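Local structure of regulatory protein recX (Lactobacillus salivarius, 3E3V) at residues K19-A24 with I56-D61; L25-Y30 with R35-D40. The protein probably modulates the activity of the recombinase RecA, and is seen here as the piece carrying its three successive three-helix domains. All coordinates share one frame; numbering follows the deposited sequence.

Contact 1 of 2, residues K19-A24 with I56-D61; sequences KGYNAA and INKLID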
loop_
_atom_site.group_PDB
_atom_site.type_symbol
_atom_site.label_atom_id
_atom_site.label_comp_id
_atom_site.label_asym_id
_atom_site.label_seq_id
_atom_site.Cartn_x
_atom_site.Cartn_y
_atom_site.Cartn_z
ATOM N N LYS A 19 28.840 11.716 -2.124
ATOM C CA LYS A 19 27.990 12.019 -0.979
ATOM C C LYS A 19 26.578 11.512 -1.279
ATOM O O LYS A 19 25.852 11.097 -0.380
ATOM C CB LYS A 19 27.961 13.530 -0.710
ATOM C CG LYS A 19 29.328 14.130 -0.369
ATOM C CD LYS A 19 29.242 15.631 -0.106
ATOM C CE LYS A 19 28.986 15.934 1.366
ATOM N NZ LYS A 19 30.147 15.517 2.214
ATOM N N GLY A 20 26.208 11.550 -2.556
ATOM C CA GLY A 20 24.897 11.089 -2.969
ATOM C C GLY A 20 24.724 9.594 -2.774
ATOM O O GLY A 20 23.688 9.151 -2.277
ATOM N N TYR A 21 25.727 8.813 -3.166
ATOM C CA TYR A 21 25.671 7.361 -3.006
ATOM C C TYR A 21 25.680 6.962 -1.540
ATOM O O TYR A 21 25.056 5.971 -1.159
ATOM C CB TYR A 21 26.853 6.678 -3.710
ATOM C CG TYR A 21 26.627 6.402 -5.185
ATOM C CD1 TYR A 21 25.573 5.596 -5.605
ATOM C CD2 TYR A 21 27.471 6.944 -6.158
ATOM C CE1 TYR A 21 25.366 5.335 -6.947
ATOM C CE2 TYR A 21 27.267 6.687 -7.505
ATOM C CZ TYR A 21 26.214 5.878 -7.894
ATOM O OH TYR A 21 26.010 5.591 -9.230
ATOM N N ASN A 22 26.400 7.726 -0.722
ATOM C CA ASN A 22 26.492 7.441 0.701
ATOM C C ASN A 22 25.162 7.648 1.421
ATOM O O ASN A 22 24.725 6.795 2.194
ATOM C CB ASN A 22 27.586 8.305 1.340
ATOM C CG ASN A 22 27.689 8.109 2.842
ATOM O OD1 ASN A 22 27.325 8.997 3.619
ATOM N ND2 ASN A 22 28.179 6.946 3.263
ATOM N N ALA A 23 24.514 8.779 1.171
ATOM C CA ALA A 23 23.239 9.061 1.815
ATOM C C ALA A 23 22.176 8.050 1.376
ATOM O O ALA A 23 21.301 7.661 2.166
ATOM C CB ALA A 23 22.793 10.479 1.479
ATOM N N ALA A 24 22.260 7.622 0.117
ATOM C CA ALA A 24 21.304 6.672 -0.425
ATOM C C ALA A 24 21.360 5.343 0.302
ATOM O O ALA A 24 20.321 4.796 0.677
ATOM C CB ALA A 24 21.553 6.459 -1.916
ATOM N N ILE A 56 20.429 7.017 -9.085
ATOM C CA ILE A 56 19.206 6.220 -9.113
ATOM C C ILE A 56 19.287 5.013 -10.054
ATOM O O ILE A 56 18.889 3.914 -9.686
ATOM C CB ILE A 56 17.978 7.083 -9.516
ATOM C CG1 ILE A 56 17.739 8.177 -8.469
ATOM C CG2 ILE A 56 16.732 6.198 -9.665
ATOM C CD1 ILE A 56 17.434 7.661 -7.078
ATOM N N ASN A 57 19.782 5.219 -11.270
ATOM C CA ASN A 57 19.903 4.125 -12.228
ATOM C C ASN A 57 20.848 3.047 -11.726
ATOM O O ASN A 57 20.607 1.854 -11.914
ATOM C CB ASN A 57 20.397 4.641 -13.577
ATOM C CG ASN A 57 19.338 5.426 -14.311
ATOM O OD1 ASN A 57 18.209 4.962 -14.474
ATOM N ND2 ASN A 57 19.692 6.626 -14.757
ATOM N N LYS A 58 21.938 3.473 -11.108
ATOM C CA LYS A 58 22.912 2.540 -10.564
ATOM C C LYS A 58 22.239 1.733 -9.457
ATOM O O LYS A 58 22.366 0.509 -9.404
ATOM C CB LYS A 58 24.119 3.303 -10.007
ATOM C CG LYS A 58 25.192 2.425 -9.374
ATOM C CD LYS A 58 25.628 1.318 -10.305
ATOM C CE LYS A 58 27.043 0.877 -9.983
ATOM N NZ LYS A 58 28.003 2.002 -10.165
ATOM N N LEU A 59 21.519 2.419 -8.572
ATOM C CA LEU A 59 20.825 1.736 -7.485
ATOM C C LEU A 59 19.785 0.758 -8.024
ATOM O O LEU A 59 19.588 -0.321 -7.468
ATOM C CB LEU A 59 20.151 2.749 -6.561
ATOM C CG LEU A 59 21.094 3.691 -5.816
ATOM C CD1 LEU A 59 20.280 4.636 -4.924
ATOM C CD2 LEU A 59 22.071 2.887 -4.983
ATOM N N ILE A 60 19.110 1.132 -9.107
ATOM C CA ILE A 60 18.114 0.244 -9.697
ATOM C C ILE A 60 18.824 -0.980 -10.259
ATOM O O ILE A 60 18.355 -2.108 -10.118
ATOM C CB ILE A 60 17.351 0.939 -10.837
ATOM C CG1 ILE A 60 16.497 2.079 -10.271
ATOM C CG2 ILE A 60 16.512 -0.085 -11.595
ATOM C CD1 ILE A 60 15.887 2.961 -11.343
ATOM N N ASP A 61 19.965 -0.746 -10.899
ATOM C CA ASP A 61 20.760 -1.822 -11.493
ATOM C C ASP A 61 21.201 -2.826 -10.423
ATOM O O ASP A 61 21.158 -4.035 -10.643
ATOM C CB ASP A 61 21.985 -1.233 -12.193
ATOM C CG ASP A 61 22.777 -2.275 -12.948
ATOM O OD1 ASP A 61 22.176 -2.956 -13.803
ATOM O OD2 ASP A 61 24.000 -2.408 -12.690
#
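Y21 and A24 of helix 14-29 meet K58 and L59 of helix 49-61, the first and last helices of the first three-helix domain of RecX. The two short helical segments run 45° apart, with axes 11.3 Å from each other at closest approach. Side chains therefore bridge the gap. The inner part is packed away from solvent, and both A24 and L59 are buried there. The methyl CB of A24 points at the other helix and touches L59 CD1 at 3.7 Å. The looser spot of this buried side is at the tyrosine. L59 CD2 lies near the plane of the Y21 ring, at its edge, 4.5 Å from Y21 CD1. L64 and I65, in the loop that follows, also pack on L59. The outer side is formed by the exposed K58 and faces solvent, though its first carbons lie close against Y21. The ring of Y21 crosses this aliphatic chain at about a right angle. K58 CG sits obliquely to the ring, 3.8 Å from Y21 CE1. The phenol end reaches the root of the lysine, where Y21 OH comes within 3.1 Å of K58 CB, which lies in the ring plane.

Contact 2 of 2, residues L25-Y30 with R35-D40; sequences LNYLSY and RKEVED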
loop_
_atom_site.group_PDB
_atom_site.type_symbol
_atom_site.label_atom_id
_atom_site.label_comp_id
_atom_site.label_asym_id
_atom_site.label_seq_id
_atom_site.Cartn_x
_atom_site.Cartn_y
_atom_site.Cartn_z
ATOM N N LEU A 25 22.562 4.808 0.501
ATOM C CA LEU A 25 22.680 3.527 1.187
ATOM C C LEU A 25 22.367 3.594 2.679
ATOM O O LEU A 25 22.041 2.577 3.291
ATOM C CB LEU A 25 24.056 2.898 0.945
ATOM C CG LEU A 25 24.043 2.078 -0.351
ATOM C CD1 LEU A 25 24.250 2.997 -1.553
ATOM C CD2 LEU A 25 25.108 1.002 -0.295
ATOM N N ASN A 26 22.465 4.782 3.269
ATOM C CA ASN A 26 22.142 4.941 4.688
ATOM C C ASN A 26 20.625 4.810 4.794
ATOM O O ASN A 26 20.096 4.022 5.581
ATOM C CB ASN A 26 22.555 6.329 5.195
ATOM C CG ASN A 26 24.048 6.458 5.434
ATOM O OD1 ASN A 26 24.541 7.541 5.769
ATOM N ND2 ASN A 26 24.777 5.361 5.273
ATOM N N TYR A 27 19.956 5.608 3.969
ATOM C CA TYR A 27 18.504 5.694 3.860
ATOM C C TYR A 27 17.829 4.360 3.492
ATOM O O TYR A 27 16.672 4.119 3.855
ATOM C CB TYR A 27 18.199 6.779 2.818
ATOM C CG TYR A 27 16.758 7.207 2.641
ATOM C CD1 TYR A 27 15.979 7.611 3.729
ATOM C CD2 TYR A 27 16.200 7.296 1.361
ATOM C CE1 TYR A 27 14.683 8.097 3.545
ATOM C CE2 TYR A 27 14.914 7.777 1.166
ATOM C CZ TYR A 27 14.157 8.179 2.263
ATOM O OH TYR A 27 12.881 8.664 2.070
ATOM N N LEU A 28 18.551 3.493 2.786
ATOM C CA LEU A 28 18.012 2.200 2.367
ATOM C C LEU A 28 18.355 1.013 3.278
ATOM O O LEU A 28 17.593 0.045 3.339
ATOM C CB LEU A 28 18.485 1.866 0.948
ATOM C CG LEU A 28 18.020 2.712 -0.236
ATOM C CD1 LEU A 28 18.883 2.383 -1.439
ATOM C CD2 LEU A 28 16.554 2.436 -0.546
ATOM N N SER A 29 19.504 1.067 3.960
ATOM C CA SER A 29 19.924 -0.030 4.843
ATOM C C SER A 29 18.852 -0.324 5.887
ATOM O O SER A 29 18.610 -1.480 6.249
ATOM C CB SER A 29 21.251 0.301 5.541
ATOM O OG SER A 29 21.137 1.447 6.367
ATOM N N TYR A 30 18.201 0.731 6.358
ATOM C CA TYR A 30 17.147 0.577 7.339
ATOM C C TYR A 30 15.895 0.048 6.638
ATOM O O TYR A 30 15.714 -1.163 6.496
ATOM C CB TYR A 30 16.864 1.915 8.009
ATOM N N ARG A 35 11.413 4.565 -5.468
ATOM C CA ARG A 35 12.376 5.320 -6.254
ATOM C C ARG A 35 12.249 6.806 -5.930
ATOM O O ARG A 35 13.239 7.478 -5.648
ATOM C CB ARG A 35 12.130 5.098 -7.749
ATOM C CG ARG A 35 12.950 6.013 -8.651
ATOM C CD ARG A 35 12.756 5.685 -10.126
ATOM N NE ARG A 35 13.479 6.626 -10.977
ATOM C CZ ARG A 35 13.728 6.439 -12.269
ATOM N NH1 ARG A 35 13.317 5.334 -12.881
ATOM N NH2 ARG A 35 14.385 7.363 -12.956
ATOM N N LYS A 36 11.016 7.308 -5.948
ATOM C CA LYS A 36 10.765 8.719 -5.675
ATOM C C LYS A 36 11.207 9.158 -4.274
ATOM O O LYS A 36 11.667 10.291 -4.095
ATOM C CB LYS A 36 9.282 9.043 -5.887
ATOM C CG LYS A 36 9.026 10.512 -6.194
ATOM C CD LYS A 36 7.569 10.885 -6.002
ATOM C CE LYS A 36 7.356 12.378 -6.199
ATOM N NZ LYS A 36 5.961 12.777 -5.855
ATOM N N GLU A 37 11.068 8.283 -3.280
ATOM C CA GLU A 37 11.493 8.620 -1.919
ATOM C C GLU A 37 12.989 8.919 -1.886
ATOM O O GLU A 37 13.445 9.803 -1.156
ATOM C CB GLU A 37 11.201 7.471 -0.947
ATOM C CG GLU A 37 9.792 7.445 -0.380
ATOM C CD GLU A 37 9.617 6.342 0.642
ATOM O OE1 GLU A 37 9.780 5.161 0.274
ATOM O OE2 GLU A 37 9.326 6.649 1.818
ATOM N N VAL A 38 13.758 8.159 -2.661
ATOM C CA VAL A 38 15.200 8.356 -2.730
ATOM C C VAL A 38 15.466 9.492 -3.710
ATOM O O VAL A 38 16.298 10.356 -3.466
ATOM C CB VAL A 38 15.926 7.081 -3.237
ATOM C CG1 VAL A 38 17.432 7.304 -3.246
ATOM C CG2 VAL A 38 15.586 5.899 -2.354
ATOM N N GLU A 39 14.729 9.477 -4.815
ATOM C CA GLU A 39 14.844 10.471 -5.872
ATOM C C GLU A 39 14.753 11.893 -5.323
ATOM O O GLU A 39 15.404 12.806 -5.835
ATOM C CB GLU A 39 13.754 10.219 -6.908
ATOM C CG GLU A 39 14.167 10.510 -8.319
ATOM C CD GLU A 39 13.331 9.747 -9.318
ATOM O OE1 GLU A 39 12.079 9.829 -9.252
ATOM O OE2 GLU A 39 13.930 9.064 -10.174
ATOM N N ASP A 40 13.931 12.096 -4.297
ATOM C CA ASP A 40 13.859 13.418 -3.693
ATOM C C ASP A 40 14.213 13.369 -2.208
ATOM O O ASP A 40 13.479 13.844 -1.343
ATOM C CB ASP A 40 12.501 14.118 -3.944
ATOM C CG ASP A 40 11.304 13.286 -3.543
ATOM O OD1 ASP A 40 11.256 12.801 -2.393
ATOM O OD2 ASP A 40 10.389 13.140 -4.386
#
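Helix 25-29 and helix 35-39 run roughly antiparallel, 143° apart, and the nearest CA atoms across the segments are those of Y27 and V38, 7.8 Å apart. This is the packing of the first two helices of a three-helix domain, in a family of the helix-turn-helix clan. Y27 makes the largest share of the contact. With chi1 at -172°, its CG lies opposite the backbone N and the ring extends toward the second helix. E37 C lies at the ring edge, in its plane. The carbonyl oxygen E37 O comes in obliquely, 3.4 Å from Y27 CE2. Y27 OH gives a weak hydrogen bond of 3.5 Å to the same E37 O. The hydroxyl also lies 3.7 Å from E37 CB. The E37 carboxylate itself is held elsewhere, by the backbone N of T34 and by a salt bridge to K96. Deeper in, the buried V38 brings one methyl to the first helix. V38 CG2 touches Y27 CD2 at 4.0 Å. An alanine in place of Y27 would probably leave E37 O without its weak hydroxyl partner and open a gap beside V38. L28 comes to the same methyl from another direction, its side chain crossing that of V38 at about a right angle, with L28 CD2 4.0 Å from V38 CG2.

How the contacts relate
From the N terminus the chain runs along helix 14-29, which supplies one side of both contacts: 19-24 first, then 25-30. A short link leads into helix 35-39, and contact 2 closes this small loop. The chain goes on to helix 49-61, whose last residues return to 19-24 and close the longer loop of contact 1. Contact 2 is thus nested inside contact 1. The centres of the two contacts lie about 8 Å apart. Helices 35-39 and 49-61 also touch directly: I56 packs on R35 and V38, with I56 CD1 3.8 Å from V38 CG1. All three helices of the first domain are thereby joined in pairs.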